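Local coordinates for sweet protein mabinlin-2 chain B (Capparis masaikai, PDB 2DS2) that forms the large chain of a heat-stable 2S seed storage albumin that elicits sweetness and serves as a nutrient reserve, at residues 37-40 and 44-47; 12-17 and 57-62; 24-29 and 53-58; 20-25 and 62-67. One frame throughout, in Å; residues are numbered along the deposited sequence.

Three helices, 6-14, 22-36 and 42-58, build this chain; the last serves interactions 1, 2 and 3. Interaction 3 lies about 3 Å from the chain's centre, where helices 22-36 and 42-58 pack. Interactions 2 and 4 lie beside it, about 9 and 6 Å away between centres: the first ties helix 6-14 to the end of helix 42-58, the second ties helix 22-36 to the loop that follows helix 42-58. Along the chain these two alternate, 2 and 3 end on the same part of helix 42-58, and interaction 1 falls within the span of the other three, closing the far turn about 24 Å from interaction 2. Two disulfides secure one end, consistent with heat stability.

Interaction 1: residues 37-40 and 44-47; sequences QIIQ and QLRR
Gln44, in the first turns of helix 42-58, turns its side chain back toward the loop and lies against both Ile39 and Gln40. Its CB rests 3.9 Å from CG2 of Ile39. Beyond CB the chain is extended (chi2 -157°), which carries the amide across to Gln40, where CD of Gln44 comes within 3.7 Å of CG of Gln40. The two side chains pass at a slant, with amide planes 77° apart, so this is no stack. A glutamine suits the place because its methylenes can pack on isoleucine while its polar end lies beside Gln40. With an alanine here, Gln40 would probably lose its neighbour across the loop and be less firmly placed. Next along the helix, Leu45 offers backbone and side chain: Ile39 CG2 sits 3.7 Å from Leu45 N and 4.1 Å from Leu45 CB. Both residues also touch Leu34 of helix 22-36, so the branched side chain of Ile39 fastens the loop to the hairpin's apolar side. Farther on, Arg47 lays one guanidinium face over CA of Gln44. A loop folded back on the second helix in this way closes a helical hairpin, a position corresponding to the hypervariable loop in related 2S albumins.

Interaction 2: residues 12-17 and 57-62; sequences NQLRQV and NICNIP
Leu14, on the last turn of helix 6-14, points its side chain at Cys59, and its CD2 methyl lies 4.0 Å from the Cys59 SG. That sulfur is bonded to Cys11 SG, so the leucine packs beside a disulfide that already joins its own helix to the end of helix 42-58. Val25 and Leu26 of helix 22-36 also touch Leu14, a buried place well suited to a branched hydrocarbon. A helical bundle pinned by disulfides is the hallmark of the 2S albumins and the wider prolamin clan. Arg15 follows and works at the surface. Its chain runs extended from CG to NE, which lets it span the gap between the segments: CG passes 3.5 Å from Ile61 CD1, an apolar touch, while the guanidinium reaches on to the backbone, with Asn12 OD1 in plane at its edge. There NH2 donates to Cys59 O at 2.7 Å, a short bond but not a straight one, with an N-H...O angle of 140° and the oxygen 27° out of the guanidinium plane. The neighbouring NE donates to a water at 2.6 Å, and this water in turn donates to Asn60 O at 3.1 Å. Asn60, with positive phi, is the first residue to leave helical geometry, in a Schellman motif, and Arg15 and its water thus take the carbonyls of Cys59 and Asn60; an arginine, long and cationic, suits such a helix end, whose partial negative charge it would probably offset. Val17 turns instead to Val22 of helix 22-36.

Interaction 3: residues 24-29 and 53-58; sequences PVLRQA and RNLPNI
Leu26 meets Leu55 and Pro56 with no planar group between them, neither aromatic ring, amide nor guanidinium; the nearest thing to a plate is the puckered pyrrolidine of Pro56. Leu26 CD1 comes to that ring at its CG and CD, 3.6 Å from CD, and also reaches Leu55 CB at 3.9 Å. The other methyl, CD2, goes to Leu55, lying 3.6 Å from CD1, and these two leucines pass each other at a slant. Having CG anti to its carbonyl carbon (chi1 -79°) directs the side chain of Leu26 out from helix 22-36 toward both. Proline suits its place for a backbone reason too: it has no N-H to give to the preceding turn, and helix 42-58 is kinked just there. Leu14 of helix 6-14 also touches Leu26, while Leu7 and Cys10 of that helix reach Leu55, which makes this the meeting point of three helices. Cutting Leu26 back to an alanine would probably open a gap facing both Leu55 and Pro56. The touching side chains are all hydrocarbon and buried, with no hydrogen bond across, so the contact rests on shape fit and the exclusion of water.

Interaction 4: residues 20-25 and 62-67; sequences PCVCPV and PNIGAC
Cys23 and Cys67 form the disulfide that ties the second cysteine of the Cys-X-Cys motif, a signature of 2S albumins, to the loop after helix 42-58. The first cysteine of the motif, Cys21, is bridged instead to the partner chain, so the two cysteines flanking Val22 serve one link between chains and one within this chain. Val22, the residue between them, turns inward at the start of helix 22-36, a place suited to a compact branched side chain. Its CG2 methyl meets CD1 of Ile64 tip to tip at 3.7 Å, and its CB stands 3.9 Å from the same CD1. Ile64 gets there because its CG1 branch is extended (chi2 177°), pushing the terminal methyl out from the loop toward the helix. Pro56 of helix 42-58 touches Val22, Ile64 and Cys67 alike, and so lines this apolar patch. Cys67 is further placed by its backbone, which hydrogen-bonds with Arg53. On the helix side, Val25 N donates to Cys21 O at 2.9 Å, a turn of helix that spans the bridged residue. The two bridged CA atoms come within 5.7 Å, close enough for an unstretched disulfide: Cys23 SG and Cys67 SG are bonded at 2.0 Å with a chi3 of -88°, a left-handed twist near the right angle that sulfur lone pairs prefer.

Interaction 1: residues 37-40 and 44-47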
loop_
_atom_site.group_PDB
_atom_site.type_symbol
_atom_site.label_atom_id
_atom_site.label_comp_id
_atom_site.label_asym_id
_atom_site.label_seq_id
_atom_site.Cartn_x
_atom_site.Cartn_y
_atom_site.Cartn_z
ATOM N N GLN B 37 -13.056 -2.290 2.904
ATOM C CA GLN B 37 -13.857 -1.578 1.915
ATOM C C GLN B 37 -14.673 -2.516 1.040
ATOM O O GLN B 37 -14.448 -3.722 1.014
ATOM C CB GLN B 37 -12.952 -0.743 1.007
ATOM C CG GLN B 37 -11.995 0.199 1.715
ATOM C CD GLN B 37 -12.705 1.246 2.543
ATOM O OE1 GLN B 37 -13.811 1.670 2.210
ATOM N NE2 GLN B 37 -12.066 1.679 3.622
ATOM N N ILE B 38 -15.627 -1.955 0.311
ATOM C CA ILE B 38 -16.422 -2.751 -0.595
ATOM C C ILE B 38 -15.678 -2.730 -1.924
ATOM O O ILE B 38 -15.595 -1.692 -2.588
ATOM C CB ILE B 38 -17.837 -2.160 -0.792
ATOM C CG1 ILE B 38 -18.630 -2.275 0.515
ATOM C CG2 ILE B 38 -18.556 -2.898 -1.916
ATOM C CD1 ILE B 38 -19.986 -1.591 0.463
ATOM N N ILE B 39 -15.093 -3.867 -2.284
ATOM C CA ILE B 39 -14.376 -3.970 -3.547
ATOM C C ILE B 39 -15.345 -4.666 -4.500
ATOM O O ILE B 39 -15.574 -5.875 -4.423
ATOM C CB ILE B 39 -13.065 -4.757 -3.371
ATOM C CG1 ILE B 39 -12.197 -4.056 -2.315
ATOM C CG2 ILE B 39 -12.300 -4.825 -4.685
ATOM C CD1 ILE B 39 -11.909 -2.585 -2.615
ATOM N N GLN B 40 -15.924 -3.854 -5.379
ATOM C CA GLN B 40 -16.930 -4.257 -6.357
ATOM C C GLN B 40 -16.684 -5.490 -7.209
ATOM O O GLN B 40 -17.557 -6.352 -7.318
ATOM C CB GLN B 40 -17.232 -3.066 -7.264
ATOM C CG GLN B 40 -17.577 -1.816 -6.476
ATOM C CD GLN B 40 -17.951 -0.642 -7.351
ATOM O OE1 GLN B 40 -18.805 -0.753 -8.232
ATOM N NE2 GLN B 40 -17.321 0.500 -7.102
ATOM N N GLN B 44 -11.610 -3.665 -9.928
ATOM C CA GLN B 44 -11.248 -2.859 -8.768
ATOM C C GLN B 44 -10.194 -3.539 -7.909
ATOM O O GLN B 44 -9.296 -2.883 -7.383
ATOM C CB GLN B 44 -12.472 -2.570 -7.905
ATOM C CG GLN B 44 -13.289 -1.387 -8.367
ATOM C CD GLN B 44 -14.118 -0.797 -7.245
ATOM O OE1 GLN B 44 -14.759 0.239 -7.411
ATOM N NE2 GLN B 44 -14.108 -1.454 -6.091
ATOM N N LEU B 45 -10.320 -4.852 -7.752
ATOM C CA LEU B 45 -9.361 -5.610 -6.961
ATOM C C LEU B 45 -7.989 -5.464 -7.604
ATOM O O LEU B 45 -6.983 -5.268 -6.920
ATOM C CB LEU B 45 -9.751 -7.089 -6.917
ATOM C CG LEU B 45 -8.849 -7.994 -6.075
ATOM C CD1 LEU B 45 -8.942 -7.583 -4.618
ATOM C CD2 LEU B 45 -9.258 -9.446 -6.245
ATOM N N ARG B 46 -7.954 -5.555 -8.928
ATOM C CA ARG B 46 -6.703 -5.428 -9.659
ATOM C C ARG B 46 -6.053 -4.072 -9.417
ATOM O O ARG B 46 -4.868 -3.995 -9.112
ATOM C CB ARG B 46 -6.945 -5.611 -11.160
ATOM C CG ARG B 46 -5.732 -5.327 -12.024
ATOM C CD ARG B 46 -6.146 -5.131 -13.476
ATOM N NE ARG B 46 -7.108 -4.038 -13.611
ATOM C CZ ARG B 46 -8.343 -4.178 -14.084
ATOM N NH1 ARG B 46 -8.779 -5.370 -14.479
ATOM N NH2 ARG B 46 -9.146 -3.124 -14.152
ATOM N N ARG B 47 -6.835 -3.009 -9.566
ATOM C CA ARG B 47 -6.327 -1.656 -9.382
ATOM C C ARG B 47 -5.847 -1.432 -7.955
ATOM O O ARG B 47 -4.867 -0.736 -7.724
ATOM C CB ARG B 47 -7.406 -0.631 -9.743
ATOM C CG ARG B 47 -7.387 -0.217 -11.216
ATOM C CD ARG B 47 -8.731 -0.412 -11.887
ATOM N NE ARG B 47 -9.789 0.401 -11.295
ATOM C CZ ARG B 47 -11.069 0.313 -11.644
ATOM N NH1 ARG B 47 -11.979 1.082 -11.060
ATOM N NH2 ARG B 47 -11.440 -0.546 -12.581
#

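Interaction 2: residues 12-17 and 57-62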
loop_
_atom_site.group_PDB
_atom_site.type_symbol
_atom_site.label_atom_id
_atom_site.label_comp_id
_atom_site.label_asym_id
_atom_site.label_seq_id
_atom_site.Cartn_x
_atom_site.Cartn_y
_atom_site.Cartn_z
ATOM N N ASN B 12 5.665 9.309 3.414
ATOM C CA ASN B 12 6.436 9.640 4.608
ATOM C C ASN B 12 6.540 8.432 5.531
ATOM O O ASN B 12 7.599 8.167 6.094
ATOM C CB ASN B 12 5.805 10.799 5.383
ATOM C CG ASN B 12 6.034 12.142 4.720
ATOM O OD1 ASN B 12 7.069 12.370 4.097
ATOM N ND2 ASN B 12 5.074 13.047 4.871
ATOM N N GLN B 13 5.433 7.706 5.675
ATOM C CA GLN B 13 5.393 6.527 6.530
ATOM C C GLN B 13 6.202 5.388 5.930
ATOM O O GLN B 13 6.963 4.721 6.626
ATOM C CB GLN B 13 3.949 6.064 6.729
ATOM C CG GLN B 13 3.082 7.052 7.468
ATOM C CD GLN B 13 1.675 6.537 7.673
ATOM O OE1 GLN B 13 0.955 6.271 6.713
ATOM N NE2 GLN B 13 1.277 6.392 8.930
ATOM N N LEU B 14 6.024 5.166 4.630
ATOM C CA LEU B 14 6.719 4.099 3.932
ATOM C C LEU B 14 8.236 4.274 4.028
ATOM O O LEU B 14 8.983 3.293 4.021
ATOM C CB LEU B 14 6.272 4.063 2.464
ATOM C CG LEU B 14 6.363 2.731 1.717
ATOM C CD1 LEU B 14 5.545 1.676 2.455
ATOM C CD2 LEU B 14 5.842 2.904 0.295
ATOM N N ARG B 15 8.695 5.518 4.135
ATOM C CA ARG B 15 10.131 5.767 4.232
ATOM C C ARG B 15 10.701 5.478 5.614
ATOM O O ARG B 15 11.919 5.426 5.785
ATOM C CB ARG B 15 10.458 7.211 3.834
ATOM C CG ARG B 15 10.207 7.507 2.376
ATOM C CD ARG B 15 10.698 8.890 1.970
ATOM N NE ARG B 15 10.292 9.207 0.604
ATOM C CZ ARG B 15 9.299 10.031 0.283
ATOM N NH1 ARG B 15 8.601 10.644 1.231
ATOM N NH2 ARG B 15 8.989 10.229 -0.992
ATOM N N GLN B 16 9.829 5.278 6.597
ATOM C CA GLN B 16 10.282 4.991 7.954
ATOM C C GLN B 16 10.383 3.501 8.259
ATOM O O GLN B 16 10.998 3.110 9.249
ATOM C CB GLN B 16 9.354 5.639 8.974
ATOM C CG GLN B 16 9.228 7.139 8.829
ATOM C CD GLN B 16 8.387 7.731 9.931
ATOM O OE1 GLN B 16 8.734 7.635 11.108
ATOM N NE2 GLN B 16 7.271 8.337 9.562
ATOM N N VAL B 17 9.778 2.667 7.421
ATOM C CA VAL B 17 9.836 1.227 7.640
ATOM C C VAL B 17 11.129 0.666 7.050
ATOM O O VAL B 17 11.678 1.222 6.099
ATOM C CB VAL B 17 8.638 0.494 6.984
ATOM C CG1 VAL B 17 7.326 1.051 7.514
ATOM C CG2 VAL B 17 8.710 0.625 5.480
ATOM N N ASN B 57 7.836 2.839 -6.043
ATOM C CA ASN B 57 8.303 3.690 -7.130
ATOM C C ASN B 57 7.656 5.072 -7.071
ATOM O O ASN B 57 8.321 6.088 -7.274
ATOM C CB ASN B 57 8.007 3.038 -8.481
ATOM C CG ASN B 57 8.820 1.784 -8.712
ATOM O OD1 ASN B 57 10.014 1.741 -8.407
ATOM N ND2 ASN B 57 8.186 0.761 -9.272
ATOM N N ILE B 58 6.358 5.105 -6.789
ATOM C CA ILE B 58 5.625 6.359 -6.698
ATOM C C ILE B 58 6.214 7.241 -5.609
ATOM O O ILE B 58 6.222 8.471 -5.725
ATOM C CB ILE B 58 4.137 6.109 -6.370
ATOM C CG1 ILE B 58 3.494 5.266 -7.472
ATOM C CG2 ILE B 58 3.408 7.437 -6.205
ATOM C CD1 ILE B 58 2.048 4.913 -7.207
ATOM N N CYS B 59 6.705 6.603 -4.549
ATOM C CA CYS B 59 7.294 7.305 -3.418
ATOM C C CYS B 59 8.781 7.560 -3.599
ATOM O O CYS B 59 9.411 8.217 -2.774
ATOM C CB CYS B 59 7.088 6.497 -2.142
ATOM S SG CYS B 59 5.372 6.463 -1.552
ATOM N N ASN B 60 9.335 7.023 -4.679
ATOM C CA ASN B 60 10.747 7.174 -4.989
ATOM C C ASN B 60 11.666 6.574 -3.930
ATOM O O ASN B 60 12.687 7.160 -3.567
ATOM C CB ASN B 60 11.084 8.646 -5.225
ATOM C CG ASN B 60 10.371 9.214 -6.449
ATOM O OD1 ASN B 60 10.373 8.606 -7.520
ATOM N ND2 ASN B 60 9.765 10.387 -6.292
ATOM N N ILE B 61 11.294 5.399 -3.434
ATOM C CA ILE B 61 12.107 4.695 -2.454
ATOM C C ILE B 61 13.275 4.142 -3.271
ATOM O O ILE B 61 13.072 3.353 -4.194
ATOM C CB ILE B 61 11.335 3.517 -1.820
ATOM C CG1 ILE B 61 10.028 4.016 -1.195
ATOM C CG2 ILE B 61 12.201 2.829 -0.780
ATOM C CD1 ILE B 61 10.216 5.068 -0.127
ATOM N N PRO B 62 14.510 4.549 -2.942
ATOM C CA PRO B 62 15.744 4.136 -3.613
ATOM C C PRO B 62 15.749 2.859 -4.456
ATOM O O PRO B 62 15.269 2.856 -5.589
ATOM C CB PRO B 62 16.741 4.094 -2.467
ATOM C CG PRO B 62 16.362 5.318 -1.712
ATOM C CD PRO B 62 14.829 5.275 -1.698
HETATM O O HOH W 1 12.335 8.646 -0.921
#

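Interaction 3: residues 24-29 and 53-58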
loop_
_atom_site.group_PDB
_atom_site.type_symbol
_atom_site.label_atom_id
_atom_site.label_comp_id
_atom_site.label_asym_id
_atom_site.label_seq_id
_atom_site.Cartn_x
_atom_site.Cartn_y
_atom_site.Cartn_z
ATOM N N PRO B 24 6.260 -6.117 2.317
ATOM C CA PRO B 24 5.344 -6.788 3.241
ATOM C C PRO B 24 4.318 -5.852 3.903
ATOM O O PRO B 24 3.171 -6.251 4.105
ATOM C CB PRO B 24 6.279 -7.473 4.245
ATOM C CG PRO B 24 7.633 -6.863 4.005
ATOM C CD PRO B 24 7.649 -6.548 2.545
ATOM N N VAL B 25 4.703 -4.620 4.230
ATOM C CA VAL B 25 3.720 -3.718 4.839
ATOM C C VAL B 25 2.723 -3.223 3.798
ATOM O O VAL B 25 1.565 -2.964 4.125
ATOM C CB VAL B 25 4.359 -2.496 5.554
ATOM C CG1 VAL B 25 5.342 -2.973 6.617
ATOM C CG2 VAL B 25 5.018 -1.564 4.546
ATOM N N LEU B 26 3.160 -3.093 2.547
ATOM C CA LEU B 26 2.252 -2.654 1.491
ATOM C C LEU B 26 1.253 -3.762 1.186
ATOM O O LEU B 26 0.096 -3.498 0.847
ATOM C CB LEU B 26 3.034 -2.266 0.225
ATOM C CG LEU B 26 3.668 -0.870 0.297
ATOM C CD1 LEU B 26 4.570 -0.615 -0.919
ATOM C CD2 LEU B 26 2.557 0.164 0.343
ATOM N N ARG B 27 1.696 -5.010 1.293
ATOM C CA ARG B 27 0.792 -6.128 1.060
ATOM C C ARG B 27 -0.302 -6.057 2.133
ATOM O O ARG B 27 -1.484 -6.253 1.846
ATOM C CB ARG B 27 1.546 -7.450 1.185
ATOM C CG ARG B 27 0.713 -8.684 0.872
ATOM C CD ARG B 27 0.335 -8.726 -0.597
ATOM N NE ARG B 27 -0.165 -10.038 -0.996
ATOM C CZ ARG B 27 -1.237 -10.621 -0.469
ATOM N NH1 ARG B 27 -1.927 -10.008 0.482
ATOM N NH2 ARG B 27 -1.619 -11.817 -0.895
ATOM N N GLN B 28 0.107 -5.762 3.365
ATOM C CA GLN B 28 -0.837 -5.674 4.476
ATOM C C GLN B 28 -1.769 -4.481 4.329
ATOM O O GLN B 28 -2.938 -4.547 4.717
ATOM C CB GLN B 28 -0.089 -5.593 5.810
ATOM C CG GLN B 28 0.693 -6.859 6.133
ATOM C CD GLN B 28 -0.201 -8.079 6.282
ATOM O OE1 GLN B 28 0.234 -9.212 6.062
ATOM N NE2 GLN B 28 -1.453 -7.855 6.670
ATOM N N ALA B 29 -1.257 -3.388 3.774
ATOM C CA ALA B 29 -2.093 -2.208 3.573
ATOM C C ALA B 29 -3.141 -2.554 2.526
ATOM O O ALA B 29 -4.305 -2.188 2.641
ATOM C CB ALA B 29 -1.250 -1.026 3.110
ATOM N N ARG B 53 1.313 -2.204 -5.041
ATOM C CA ARG B 53 2.563 -2.685 -5.622
ATOM C C ARG B 53 3.488 -1.587 -6.144
ATOM O O ARG B 53 4.711 -1.687 -5.999
ATOM C CB ARG B 53 2.269 -3.676 -6.758
ATOM C CG ARG B 53 1.772 -5.026 -6.277
ATOM C CD ARG B 53 1.485 -5.998 -7.414
ATOM N NE ARG B 53 0.197 -5.738 -8.049
ATOM C CZ ARG B 53 -0.432 -6.606 -8.834
ATOM N NH1 ARG B 53 -1.604 -6.294 -9.372
ATOM N NH2 ARG B 53 0.111 -7.792 -9.079
ATOM N N ASN B 54 2.905 -0.549 -6.741
ATOM C CA ASN B 54 3.671 0.561 -7.314
ATOM C C ASN B 54 4.136 1.636 -6.347
ATOM O O ASN B 54 4.959 2.470 -6.705
ATOM C CB ASN B 54 2.869 1.266 -8.413
ATOM C CG ASN B 54 2.732 0.433 -9.668
ATOM O OD1 ASN B 54 3.692 -0.189 -10.125
ATOM N ND2 ASN B 54 1.535 0.432 -10.248
ATOM N N LEU B 55 3.612 1.638 -5.128
ATOM C CA LEU B 55 3.999 2.678 -4.193
ATOM C C LEU B 55 5.499 2.869 -3.963
ATOM O O LEU B 55 5.950 3.996 -3.780
ATOM C CB LEU B 55 3.265 2.484 -2.863
ATOM C CG LEU B 55 1.903 3.187 -2.882
ATOM C CD1 LEU B 55 1.034 2.690 -1.749
ATOM C CD2 LEU B 55 2.118 4.682 -2.786
ATOM N N PRO B 56 6.297 1.785 -3.980
ATOM C CA PRO B 56 7.726 2.026 -3.756
ATOM C C PRO B 56 8.305 2.976 -4.806
ATOM O O PRO B 56 9.150 3.819 -4.497
ATOM C CB PRO B 56 8.325 0.627 -3.836
ATOM C CG PRO B 56 7.208 -0.234 -3.322
ATOM C CD PRO B 56 6.019 0.341 -4.049
ATOM N N ASN B 57 7.836 2.839 -6.043
ATOM C CA ASN B 57 8.303 3.690 -7.130
ATOM C C ASN B 57 7.656 5.072 -7.071
ATOM O O ASN B 57 8.321 6.088 -7.274
ATOM C CB ASN B 57 8.007 3.038 -8.481
ATOM C CG ASN B 57 8.820 1.784 -8.712
ATOM O OD1 ASN B 57 10.014 1.741 -8.407
ATOM N ND2 ASN B 57 8.186 0.761 -9.272
ATOM N N ILE B 58 6.358 5.105 -6.789
ATOM C CA ILE B 58 5.625 6.359 -6.698
ATOM C C ILE B 58 6.214 7.241 -5.609
ATOM O O ILE B 58 6.222 8.471 -5.725
ATOM C CB ILE B 58 4.137 6.109 -6.370
ATOM C CG1 ILE B 58 3.494 5.266 -7.472
ATOM C CG2 ILE B 58 3.408 7.437 -6.205
ATOM C CD1 ILE B 58 2.048 4.913 -7.207
#

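Interaction 4: residues 20-25 and 62-67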
loop_
_atom_site.group_PDB
_atom_site.type_symbol
_atom_site.label_atom_id
_atom_site.label_comp_id
_atom_site.label_asym_id
_atom_site.label_seq_id
_atom_site.Cartn_x
_atom_site.Cartn_y
_atom_site.Cartn_z
ATOM N N PRO B 20 13.515 -3.851 3.849
ATOM C CA PRO B 20 13.053 -5.217 3.570
ATOM C C PRO B 20 11.593 -5.435 3.970
ATOM O O PRO B 20 10.994 -6.450 3.627
ATOM C CB PRO B 20 14.023 -6.084 4.375
ATOM C CG PRO B 20 14.424 -5.192 5.510
ATOM C CD PRO B 20 14.615 -3.858 4.830
ATOM N N CYS B 21 11.027 -4.480 4.700
ATOM C CA CYS B 21 9.634 -4.576 5.126
ATOM C C CYS B 21 8.701 -3.758 4.245
ATOM O O CYS B 21 7.485 -3.806 4.417
ATOM C CB CYS B 21 9.466 -4.092 6.564
ATOM S SG CYS B 21 9.955 -5.287 7.841
ATOM N N VAL B 22 9.263 -3.009 3.304
ATOM C CA VAL B 22 8.442 -2.184 2.435
ATOM C C VAL B 22 7.338 -2.962 1.725
ATOM O O VAL B 22 6.164 -2.616 1.840
ATOM C CB VAL B 22 9.306 -1.434 1.390
ATOM C CG1 VAL B 22 8.423 -0.804 0.335
ATOM C CG2 VAL B 22 10.129 -0.356 2.080
ATOM N N CYS B 23 7.688 -4.015 0.995
ATOM C CA CYS B 23 6.643 -4.757 0.306
ATOM C C CYS B 23 5.711 -5.474 1.274
ATOM O O CYS B 23 4.497 -5.448 1.094
ATOM C CB CYS B 23 7.245 -5.725 -0.712
ATOM S SG CYS B 23 7.909 -4.857 -2.172
ATOM N N PRO B 24 6.260 -6.117 2.317
ATOM C CA PRO B 24 5.344 -6.788 3.241
ATOM C C PRO B 24 4.318 -5.852 3.903
ATOM O O PRO B 24 3.171 -6.251 4.105
ATOM C CB PRO B 24 6.279 -7.473 4.245
ATOM C CG PRO B 24 7.633 -6.863 4.005
ATOM C CD PRO B 24 7.649 -6.548 2.545
ATOM N N VAL B 25 4.703 -4.620 4.230
ATOM C CA VAL B 25 3.720 -3.718 4.839
ATOM C C VAL B 25 2.723 -3.223 3.798
ATOM O O VAL B 25 1.565 -2.964 4.125
ATOM C CB VAL B 25 4.359 -2.496 5.554
ATOM C CG1 VAL B 25 5.342 -2.973 6.617
ATOM C CG2 VAL B 25 5.018 -1.564 4.546
ATOM N N PRO B 62 14.510 4.549 -2.942
ATOM C CA PRO B 62 15.744 4.136 -3.613
ATOM C C PRO B 62 15.749 2.859 -4.456
ATOM O O PRO B 62 15.269 2.856 -5.589
ATOM C CB PRO B 62 16.741 4.094 -2.467
ATOM C CG PRO B 62 16.362 5.318 -1.712
ATOM C CD PRO B 62 14.829 5.275 -1.698
ATOM N N ASN B 63 16.301 1.781 -3.911
ATOM C CA ASN B 63 16.395 0.526 -4.653
ATOM C C ASN B 63 15.263 -0.462 -4.435
ATOM O O ASN B 63 15.489 -1.579 -3.985
ATOM C CB ASN B 63 17.728 -0.156 -4.342
ATOM C CG ASN B 63 18.908 0.590 -4.924
ATOM O OD1 ASN B 63 19.083 0.641 -6.140
ATOM N ND2 ASN B 63 19.720 1.181 -4.056
ATOM N N ILE B 64 14.044 -0.049 -4.761
ATOM C CA ILE B 64 12.882 -0.911 -4.618
ATOM C C ILE B 64 11.915 -0.603 -5.746
ATOM O O ILE B 64 11.472 0.533 -5.902
ATOM C CB ILE B 64 12.149 -0.682 -3.274
ATOM C CG1 ILE B 64 13.113 -0.894 -2.109
ATOM C CG2 ILE B 64 10.973 -1.650 -3.148
ATOM C CD1 ILE B 64 12.499 -0.627 -0.753
ATOM N N GLY B 65 11.595 -1.617 -6.536
ATOM C CA GLY B 65 10.667 -1.416 -7.628
ATOM C C GLY B 65 9.287 -1.876 -7.211
ATOM O O GLY B 65 9.017 -2.063 -6.022
ATOM N N ALA B 66 8.408 -2.060 -8.188
ATOM C CA ALA B 66 7.053 -2.510 -7.909
ATOM C C ALA B 66 7.087 -3.863 -7.201
ATOM O O ALA B 66 7.816 -4.771 -7.612
ATOM C CB ALA B 66 6.266 -2.614 -9.208
ATOM N N CYS B 67 6.309 -3.991 -6.128
ATOM C CA CYS B 67 6.246 -5.233 -5.370
ATOM C C CYS B 67 5.485 -6.260 -6.193
ATOM O O CYS B 67 4.370 -6.008 -6.641
ATOM C CB CYS B 67 5.524 -5.022 -4.036
ATOM S SG CYS B 67 6.317 -3.836 -2.908
#